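Local coordinates for Mll8374 protein (PDB 3B5E) that probably hydrolyses carboxylic ester bonds as a serine carboxylesterase of the alpha/beta-hydrolase fold, at residues A[88-100]-A[124-136]. Numbering follows the deposited sequence.
Sequences ILAETAAFAAFTN and LVSSLMLLHPGIV
Thr-92 is the knob of this helix crossing, set in a hollow formed by Leu-124, Ser-127, Leu-128 and Leu-131. Its methyl CG2, anti to the backbone N, rests over the backbone of Leu-128; so small a side chain is consistent with the close approach of the helices here, Thr-92 CA lying 5.6 Å from Leu-128 CA. The hydroxyl stays on its own helix: Thr-92 OG1 gives a hydrogen bond to Ile-88 O (2.6 Å), which also accepts Thr-92 N from the opposite face of the carbonyl plane. The helix axes cross at -80°, 9.5 Å apart. Both helices pack on the central, mostly parallel sheet of an alpha/beta-hydrolase fold, and the helix bearing Leu-124 follows a Gly-x-Ser-x-Gly turn, probably the nucleophile elbow. Leu-124 forks between Thr-92 and Phe-95, CD2 beside Thr-92 OG1 and CD1 off-centre against the ring, while Leu-128 CD2 meets that ring at its edge, 3.9 Å from CD2 of Phe-95. On the next turn Ala-96 CB fits among Leu-128 CD1, Ile-135 CD1 (3.5 Å from it) and the His-132 ring, whose face lies over that methyl. His-132 NE2 also shares a water with Leu-89 O, 2.7 Å from each. With an alanine at His-132, Ala-96 CB is likely to lose the ring face that covers it, and the water its partner NE2. Farther out, Leu-89 CD1 and Leu-131 CD1 meet at 3.7 Å, their side chains crossing at about a right angle.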
ATOM      1  N   ILE A  88      -5.906   6.614  12.096  1.00 19.93           N
ATOM      2  CA  ILE A  88      -5.047   5.551  11.570  1.00 19.28           C
ATOM      3  C   ILE A  88      -5.497   4.216  12.156  1.00 19.71           C
ATOM      4  O   ILE A  88      -5.648   3.238  11.454  1.00 16.72           O
ATOM      5  CB  ILE A  88      -3.537   5.772  11.889  1.00 18.33           C
ATOM      6  CG1 ILE A  88      -3.010   7.067  11.234  1.00 18.53           C
ATOM      7  CG2 ILE A  88      -2.667   4.557  11.411  1.00 19.72           C
ATOM      8  CD1 ILE A  88      -1.590   7.504  11.638  1.00 19.54           C
ATOM      9  N   LEU A  89      -5.721   4.196  13.452  1.00 19.21           N
ATOM     10  CA  LEU A  89      -6.105   2.951  14.117  1.00 21.94           C
ATOM     11  C   LEU A  89      -7.450   2.403  13.579  1.00 20.27           C
ATOM     12  O   LEU A  89      -7.555   1.203  13.290  1.00 19.68           O
ATOM     13  CB  LEU A  89      -6.131   3.139  15.624  1.00 23.15           C
ATOM     14  CG  LEU A  89      -4.834   2.870  16.416  1.00 26.16           C
ATOM     15  CD1 LEU A  89      -3.580   3.460  15.778  1.00 30.09           C
ATOM     16  CD2 LEU A  89      -4.992   3.401  17.817  1.00 29.45           C
ATOM     17  N   ALA A  90      -8.442   3.285  13.415  1.00 18.93           N
ATOM     18  CA  ALA A  90      -9.782   2.886  13.020  1.00 18.98           C
ATOM     19  C   ALA A  90      -9.788   2.384  11.588  1.00 19.65           C
ATOM     20  O   ALA A  90     -10.392   1.352  11.291  1.00 19.75           O
ATOM     21  CB  ALA A  90     -10.782   4.040  13.201  1.00 19.27           C
ATOM     22  N   GLU A  91      -9.137   3.127  10.706  1.00 16.43           N
ATOM     23  CA  GLU A  91      -9.136   2.819   9.273  1.00 18.54           C
ATOM     24  C   GLU A  91      -8.287   1.602   8.964  1.00 16.78           C
ATOM     25  O   GLU A  91      -8.645   0.789   8.111  1.00 17.14           O
ATOM     26  CB  GLU A  91      -8.712   4.054   8.472  1.00 18.43           C
ATOM     27  CG  GLU A  91      -9.676   5.246   8.611  1.00 23.03           C
ATOM     28  CD  GLU A  91     -11.096   4.911   8.163  1.00 27.48           C
ATOM     29  OE1 GLU A  91     -11.283   4.367   7.053  1.00 28.28           O
ATOM     30  OE2 GLU A  91     -12.029   5.182   8.943  1.00 37.12           O
ATOM     31  N   THR A  92      -7.190   1.446   9.694  0.50 17.24           N
ATOM     32  CA  THR A  92      -6.341   0.281   9.534  0.50 17.77           C
ATOM     33  C   THR A  92      -7.091  -0.989  10.011  0.50 17.52           C
ATOM     34  O   THR A  92      -7.014  -2.038   9.363  0.50 17.50           O
ATOM     35  CB  THR A  92      -4.962   0.486  10.224  0.50 18.26           C
ATOM     36  OG1 THR A  92      -4.366   1.718   9.778  0.50 18.55           O
ATOM     37  CG2 THR A  92      -4.016  -0.651   9.929  0.50 12.20           C
ATOM     38  N   ALA A  93      -7.838  -0.885  11.116  1.00 18.10           N
ATOM     39  CA  ALA A  93      -8.672  -1.988  11.621  1.00 18.68           C
ATOM     40  C   ALA A  93      -9.753  -2.354  10.610  1.00 17.57           C
ATOM     41  O   ALA A  93      -9.997  -3.543  10.331  1.00 18.45           O
ATOM     42  CB  ALA A  93      -9.306  -1.619  12.968  1.00 16.68           C
ATOM     43  N   ALA A  94     -10.424  -1.335  10.081  1.00 18.47           N
ATOM     44  CA  ALA A  94     -11.438  -1.537   9.062  1.00 19.65           C
ATOM     45  C   ALA A  94     -10.838  -2.202   7.833  1.00 18.66           C
ATOM     46  O   ALA A  94     -11.417  -3.158   7.299  1.00 21.19           O
ATOM     47  CB  ALA A  94     -12.120  -0.225   8.710  1.00 19.29           C
ATOM     48  N   PHE A  95      -9.672  -1.733   7.394  1.00 18.85           N
ATOM     49  CA  PHE A  95      -9.048  -2.299   6.192  1.00 20.36           C
ATOM     50  C   PHE A  95      -8.592  -3.765   6.348  1.00 19.95           C
ATOM     51  O   PHE A  95      -8.713  -4.563   5.392  1.00 19.18           O
ATOM     52  CB  PHE A  95      -7.911  -1.421   5.710  1.00 20.21           C
ATOM     53  CG  PHE A  95      -7.461  -1.749   4.317  1.00 20.67           C
ATOM     54  CD1 PHE A  95      -8.165  -1.267   3.215  1.00 20.90           C
ATOM     55  CD2 PHE A  95      -6.367  -2.581   4.112  1.00 20.99           C
ATOM     56  CE1 PHE A  95      -7.762  -1.575   1.920  1.00 22.74           C
ATOM     57  CE2 PHE A  95      -5.949  -2.897   2.826  1.00 17.69           C
ATOM     58  CZ  PHE A  95      -6.661  -2.406   1.726  1.00 20.98           C
ATOM     59  N   ALA A  96      -8.085  -4.090   7.535  1.00 18.26           N
ATOM     60  CA  ALA A  96      -7.685  -5.440   7.901  1.00 20.68           C
ATOM     61  C   ALA A  96      -8.875  -6.396   7.718  1.00 21.17           C
ATOM     62  O   ALA A  96      -8.766  -7.418   7.014  1.00 21.63           O
ATOM     63  CB  ALA A  96      -7.158  -5.470   9.349  1.00 19.43           C
ATOM     64  N   ALA A  97     -10.015  -6.011   8.303  1.00 21.59           N
ATOM     65  CA  ALA A  97     -11.272  -6.774   8.178  1.00 20.39           C
ATOM     66  C   ALA A  97     -11.677  -6.894   6.702  1.00 21.72           C
ATOM     67  O   ALA A  97     -12.009  -7.983   6.237  1.00 20.33           O
ATOM     68  CB  ALA A  97     -12.371  -6.124   8.986  1.00 19.68           C
ATOM     69  N   PHE A  98     -11.600  -5.777   5.976  1.00 23.06           N
ATOM     70  CA  PHE A  98     -11.899  -5.734   4.548  1.00 20.68           C
ATOM     71  C   PHE A  98     -11.046  -6.700   3.716  1.00 20.86           C
ATOM     72  O   PHE A  98     -11.567  -7.379   2.797  1.00 19.24           O
ATOM     73  CB  PHE A  98     -11.741  -4.291   4.025  1.00 20.19           C
ATOM     74  CG  PHE A  98     -11.732  -4.186   2.518  1.00 19.33           C
ATOM     75  CD1 PHE A  98     -12.922  -4.302   1.810  1.00 22.84           C
ATOM     76  CD2 PHE A  98     -10.548  -4.002   1.818  1.00 20.27           C
ATOM     77  CE1 PHE A  98     -12.939  -4.232   0.433  1.00 20.73           C
ATOM     78  CE2 PHE A  98     -10.539  -3.927   0.431  1.00 22.45           C
ATOM     79  CZ  PHE A  98     -11.752  -4.035  -0.275  1.00 19.65           C
ATOM     80  N   THR A  99      -9.744  -6.788   4.020  0.50 19.71           N
ATOM     81  CA  THR A  99      -8.847  -7.672   3.253  0.50 20.08           C
ATOM     82  C   THR A  99      -9.354  -9.089   3.342  0.50 20.39           C
ATOM     83  O   THR A  99      -9.428  -9.785   2.346  0.50 21.08           O
ATOM     84  CB  THR A  99      -7.331  -7.637   3.686  0.50 19.84           C
ATOM     85  OG1 THR A  99      -7.148  -8.201   4.992  0.50 17.99           O
ATOM     86  CG2 THR A  99      -6.796  -6.248   3.642  0.50 17.70           C
ATOM     87  N   ASN A 100      -9.722  -9.496   4.547  1.00 21.33           N
ATOM     88  CA  ASN A 100     -10.226 -10.825   4.772  1.00 22.64           C
ATOM     89  C   ASN A 100     -11.568 -11.093   4.038  1.00 21.37           C
ATOM     90  O   ASN A 100     -11.727 -12.141   3.399  1.00 22.60           O
ATOM     91  CB  ASN A 100     -10.236 -11.097   6.286  1.00 24.93           C
ATOM     92  CG  ASN A 100      -8.783 -11.076   6.893  1.00 37.02           C
ATOM     93  OD1 ASN A 100      -7.789 -11.451   6.218  1.00 44.95           O
ATOM     94  ND2 ASN A 100      -8.659 -10.595   8.136  1.00 42.57           N
ATOM     95  N   LEU A 124      -0.895   3.713   5.075  1.00 17.90           N
ATOM     96  CA  LEU A 124      -1.918   2.744   5.506  1.00 16.19           C
ATOM     97  C   LEU A 124      -1.316   1.344   5.526  1.00 17.26           C
ATOM     98  O   LEU A 124      -1.451   0.646   6.509  1.00 18.73           O
ATOM     99  CB  LEU A 124      -3.151   2.779   4.563  1.00 17.80           C
ATOM    100  CG  LEU A 124      -4.480   2.118   5.018  1.00 18.91           C
ATOM    101  CD1 LEU A 124      -4.340   0.577   4.999  1.00 19.46           C
ATOM    102  CD2 LEU A 124      -4.925   2.647   6.427  1.00 19.46           C
ATOM    103  N   VAL A 125      -0.648   0.937   4.446  1.00 17.20           N
ATOM    104  CA  VAL A 125      -0.032  -0.408   4.398  1.00 20.22           C
ATOM    105  C   VAL A 125       0.978  -0.652   5.540  1.00 19.37           C
ATOM    106  O   VAL A 125       0.922  -1.683   6.198  1.00 21.18           O
ATOM    107  CB  VAL A 125       0.627  -0.700   3.052  1.00 18.96           C
ATOM    108  CG1 VAL A 125       1.360  -2.076   3.088  1.00 16.82           C
ATOM    109  CG2 VAL A 125      -0.423  -0.661   1.880  1.00 17.68           C
ATOM    110  N   SER A 126       1.895   0.291   5.783  1.00 19.29           N
ATOM    111  CA  SER A 126       2.900   0.095   6.838  1.00 19.83           C
ATOM    112  C   SER A 126       2.212   0.036   8.205  1.00 19.62           C
ATOM    113  O   SER A 126       2.568  -0.769   9.061  1.00 18.82           O
ATOM    114  CB  SER A 126       3.963   1.204   6.799  1.00 17.97           C
ATOM    115  OG  SER A 126       3.400   2.464   7.124  1.00 18.15           O
ATOM    116  N   SER A 127       1.206   0.872   8.409  1.00 19.56           N
ATOM    117  CA  SER A 127       0.421   0.828   9.656  1.00 19.86           C
ATOM    118  C   SER A 127      -0.305  -0.505   9.856  1.00 20.51           C
ATOM    119  O   SER A 127      -0.398  -1.004  10.969  1.00 21.44           O
ATOM    120  CB  SER A 127      -0.605   1.970   9.660  1.00 21.20           C
ATOM    121  OG  SER A 127       0.086   3.183   9.707  1.00 18.82           O
ATOM    122  N   LEU A 128      -0.833  -1.039   8.751  1.00 23.22           N
ATOM    123  CA  LEU A 128      -1.500  -2.323   8.753  1.00 21.88           C
ATOM    124  C   LEU A 128      -0.537  -3.404   9.222  1.00 22.38           C
ATOM    125  O   LEU A 128      -0.898  -4.236  10.057  1.00 22.49           O
ATOM    126  CB  LEU A 128      -2.072  -2.627   7.366  1.00 22.86           C
ATOM    127  CG  LEU A 128      -2.820  -3.949   7.150  1.00 23.32           C
ATOM    128  CD1 LEU A 128      -4.097  -4.059   8.021  1.00 23.49           C
ATOM    129  CD2 LEU A 128      -3.101  -4.121   5.655  1.00 20.66           C
HETATM  130  N   MSE A 129       0.679  -3.409   8.671  1.00 22.89           N
HETATM  131  CA  MSE A 129       1.708  -4.377   9.094  1.00 24.19           C
HETATM  132  C   MSE A 129       1.996  -4.320  10.599  1.00 21.87           C
HETATM  133  O   MSE A 129       2.149  -5.351  11.239  1.00 21.79           O
HETATM  134  CB  MSE A 129       3.035  -4.158   8.340  1.00 22.18           C
HETATM  135  CG  MSE A 129       2.970  -4.467   6.856  1.00 28.78           C
HETATM  136 SE   MSE A 129       4.602  -3.797   5.934  0.75 36.16          SE
HETATM  137  CE  MSE A 129       5.810  -4.444   7.182  1.00 23.27           C
ATOM    138  N   LEU A 130       2.067  -3.109  11.150  1.00 20.13           N
ATOM    139  CA  LEU A 130       2.473  -2.927  12.539  1.00 21.22           C
ATOM    140  C   LEU A 130       1.338  -3.142  13.513  1.00 23.32           C
ATOM    141  O   LEU A 130       1.556  -3.615  14.620  1.00 22.90           O
ATOM    142  CB  LEU A 130       3.089  -1.547  12.711  1.00 21.38           C
ATOM    143  CG  LEU A 130       4.474  -1.423  12.054  1.00 19.72           C
ATOM    144  CD1 LEU A 130       4.780   0.038  11.813  1.00 17.13           C
ATOM    145  CD2 LEU A 130       5.554  -2.118  12.899  1.00 20.76           C
ATOM    146  N   LEU A 131       0.121  -2.842  13.085  1.00 22.46           N
ATOM    147  CA  LEU A 131      -1.036  -2.919  13.956  1.00 21.69           C
ATOM    148  C   LEU A 131      -1.836  -4.233  13.816  1.00 20.67           C
ATOM    149  O   LEU A 131      -2.524  -4.616  14.758  1.00 22.46           O
ATOM    150  CB  LEU A 131      -1.947  -1.721  13.708  1.00 18.30           C
ATOM    151  CG  LEU A 131      -1.412  -0.322  14.054  1.00 20.83           C
ATOM    152  CD1 LEU A 131      -2.327   0.757  13.513  1.00 16.06           C
ATOM    153  CD2 LEU A 131      -1.226  -0.106  15.584  1.00 22.91           C
ATOM    154  N   HIS A 132      -1.761  -4.900  12.659  1.00 22.73           N
ATOM    155  CA  HIS A 132      -2.564  -6.078  12.371  1.00 21.48           C
ATOM    156  C   HIS A 132      -1.718  -7.115  11.707  1.00 23.88           C
ATOM    157  O   HIS A 132      -1.847  -7.341  10.521  1.00 22.65           O
ATOM    158  CB  HIS A 132      -3.747  -5.713  11.502  1.00 20.88           C
ATOM    159  CG  HIS A 132      -4.671  -4.765  12.181  1.00 23.21           C
ATOM    160  ND1 HIS A 132      -5.617  -5.183  13.082  1.00 24.48           N
ATOM    161  CD2 HIS A 132      -4.723  -3.412  12.181  1.00 25.17           C
ATOM    162  CE1 HIS A 132      -6.260  -4.130  13.561  1.00 26.58           C
ATOM    163  NE2 HIS A 132      -5.716  -3.043  13.054  1.00 21.99           N
ATOM    164  N   PRO A 133      -0.821  -7.733  12.481  1.00 24.80           N
ATOM    165  CA  PRO A 133       0.063  -8.727  11.918  1.00 26.75           C
ATOM    166  C   PRO A 133      -0.680  -9.991  11.461  1.00 25.33           C
ATOM    167  O   PRO A 133      -1.763 -10.317  11.952  1.00 25.94           O
ATOM    168  CB  PRO A 133       1.005  -9.047  13.077  1.00 28.48           C
ATOM    169  CG  PRO A 133       0.226  -8.716  14.295  1.00 25.68           C
ATOM    170  CD  PRO A 133      -0.583  -7.534  13.925  1.00 25.48           C
ATOM    171  N   GLY A 134      -0.088 -10.676  10.498  1.00 24.60           N
ATOM    172  CA  GLY A 134      -0.648 -11.885   9.971  1.00 25.38           C
ATOM    173  C   GLY A 134      -1.440 -11.701   8.697  1.00 26.07           C
ATOM    174  O   GLY A 134      -2.021 -12.659   8.211  1.00 29.16           O
ATOM    175  N   ILE A 135      -1.494 -10.485   8.174  1.00 24.24           N
ATOM    176  CA  ILE A 135      -2.208 -10.206   6.931  1.00 23.57           C
ATOM    177  C   ILE A 135      -1.237  -9.969   5.760  1.00 24.89           C
ATOM    178  O   ILE A 135      -1.322 -10.650   4.725  1.00 26.61           O
ATOM    179  CB  ILE A 135      -3.126  -8.990   7.076  1.00 23.43           C
ATOM    180  CG1 ILE A 135      -4.201  -9.296   8.124  1.00 24.18           C
ATOM    181  CG2 ILE A 135      -3.756  -8.633   5.724  1.00 25.93           C
ATOM    182  CD1 ILE A 135      -5.020  -8.129   8.497  1.00 24.56           C
ATOM    183  N   VAL A 136      -0.324  -9.015   5.944  1.00 24.14           N
ATOM    184  CA  VAL A 136       0.646  -8.648   4.922  1.00 23.42           C
ATOM    185  C   VAL A 136       1.869  -9.572   4.947  1.00 23.99           C
ATOM    186  O   VAL A 136       2.447  -9.814   6.009  1.00 26.17           O
ATOM    187  CB  VAL A 136       1.036  -7.168   5.060  1.00 21.75           C
ATOM    188  CG1 VAL A 136       2.030  -6.753   3.954  1.00 20.66           C
ATOM    189  CG2 VAL A 136      -0.217  -6.285   5.016  1.00 20.91           C
TER
HETATM  190  O   HOH W   1      -5.773  -0.599  14.221  1.00 28.24           O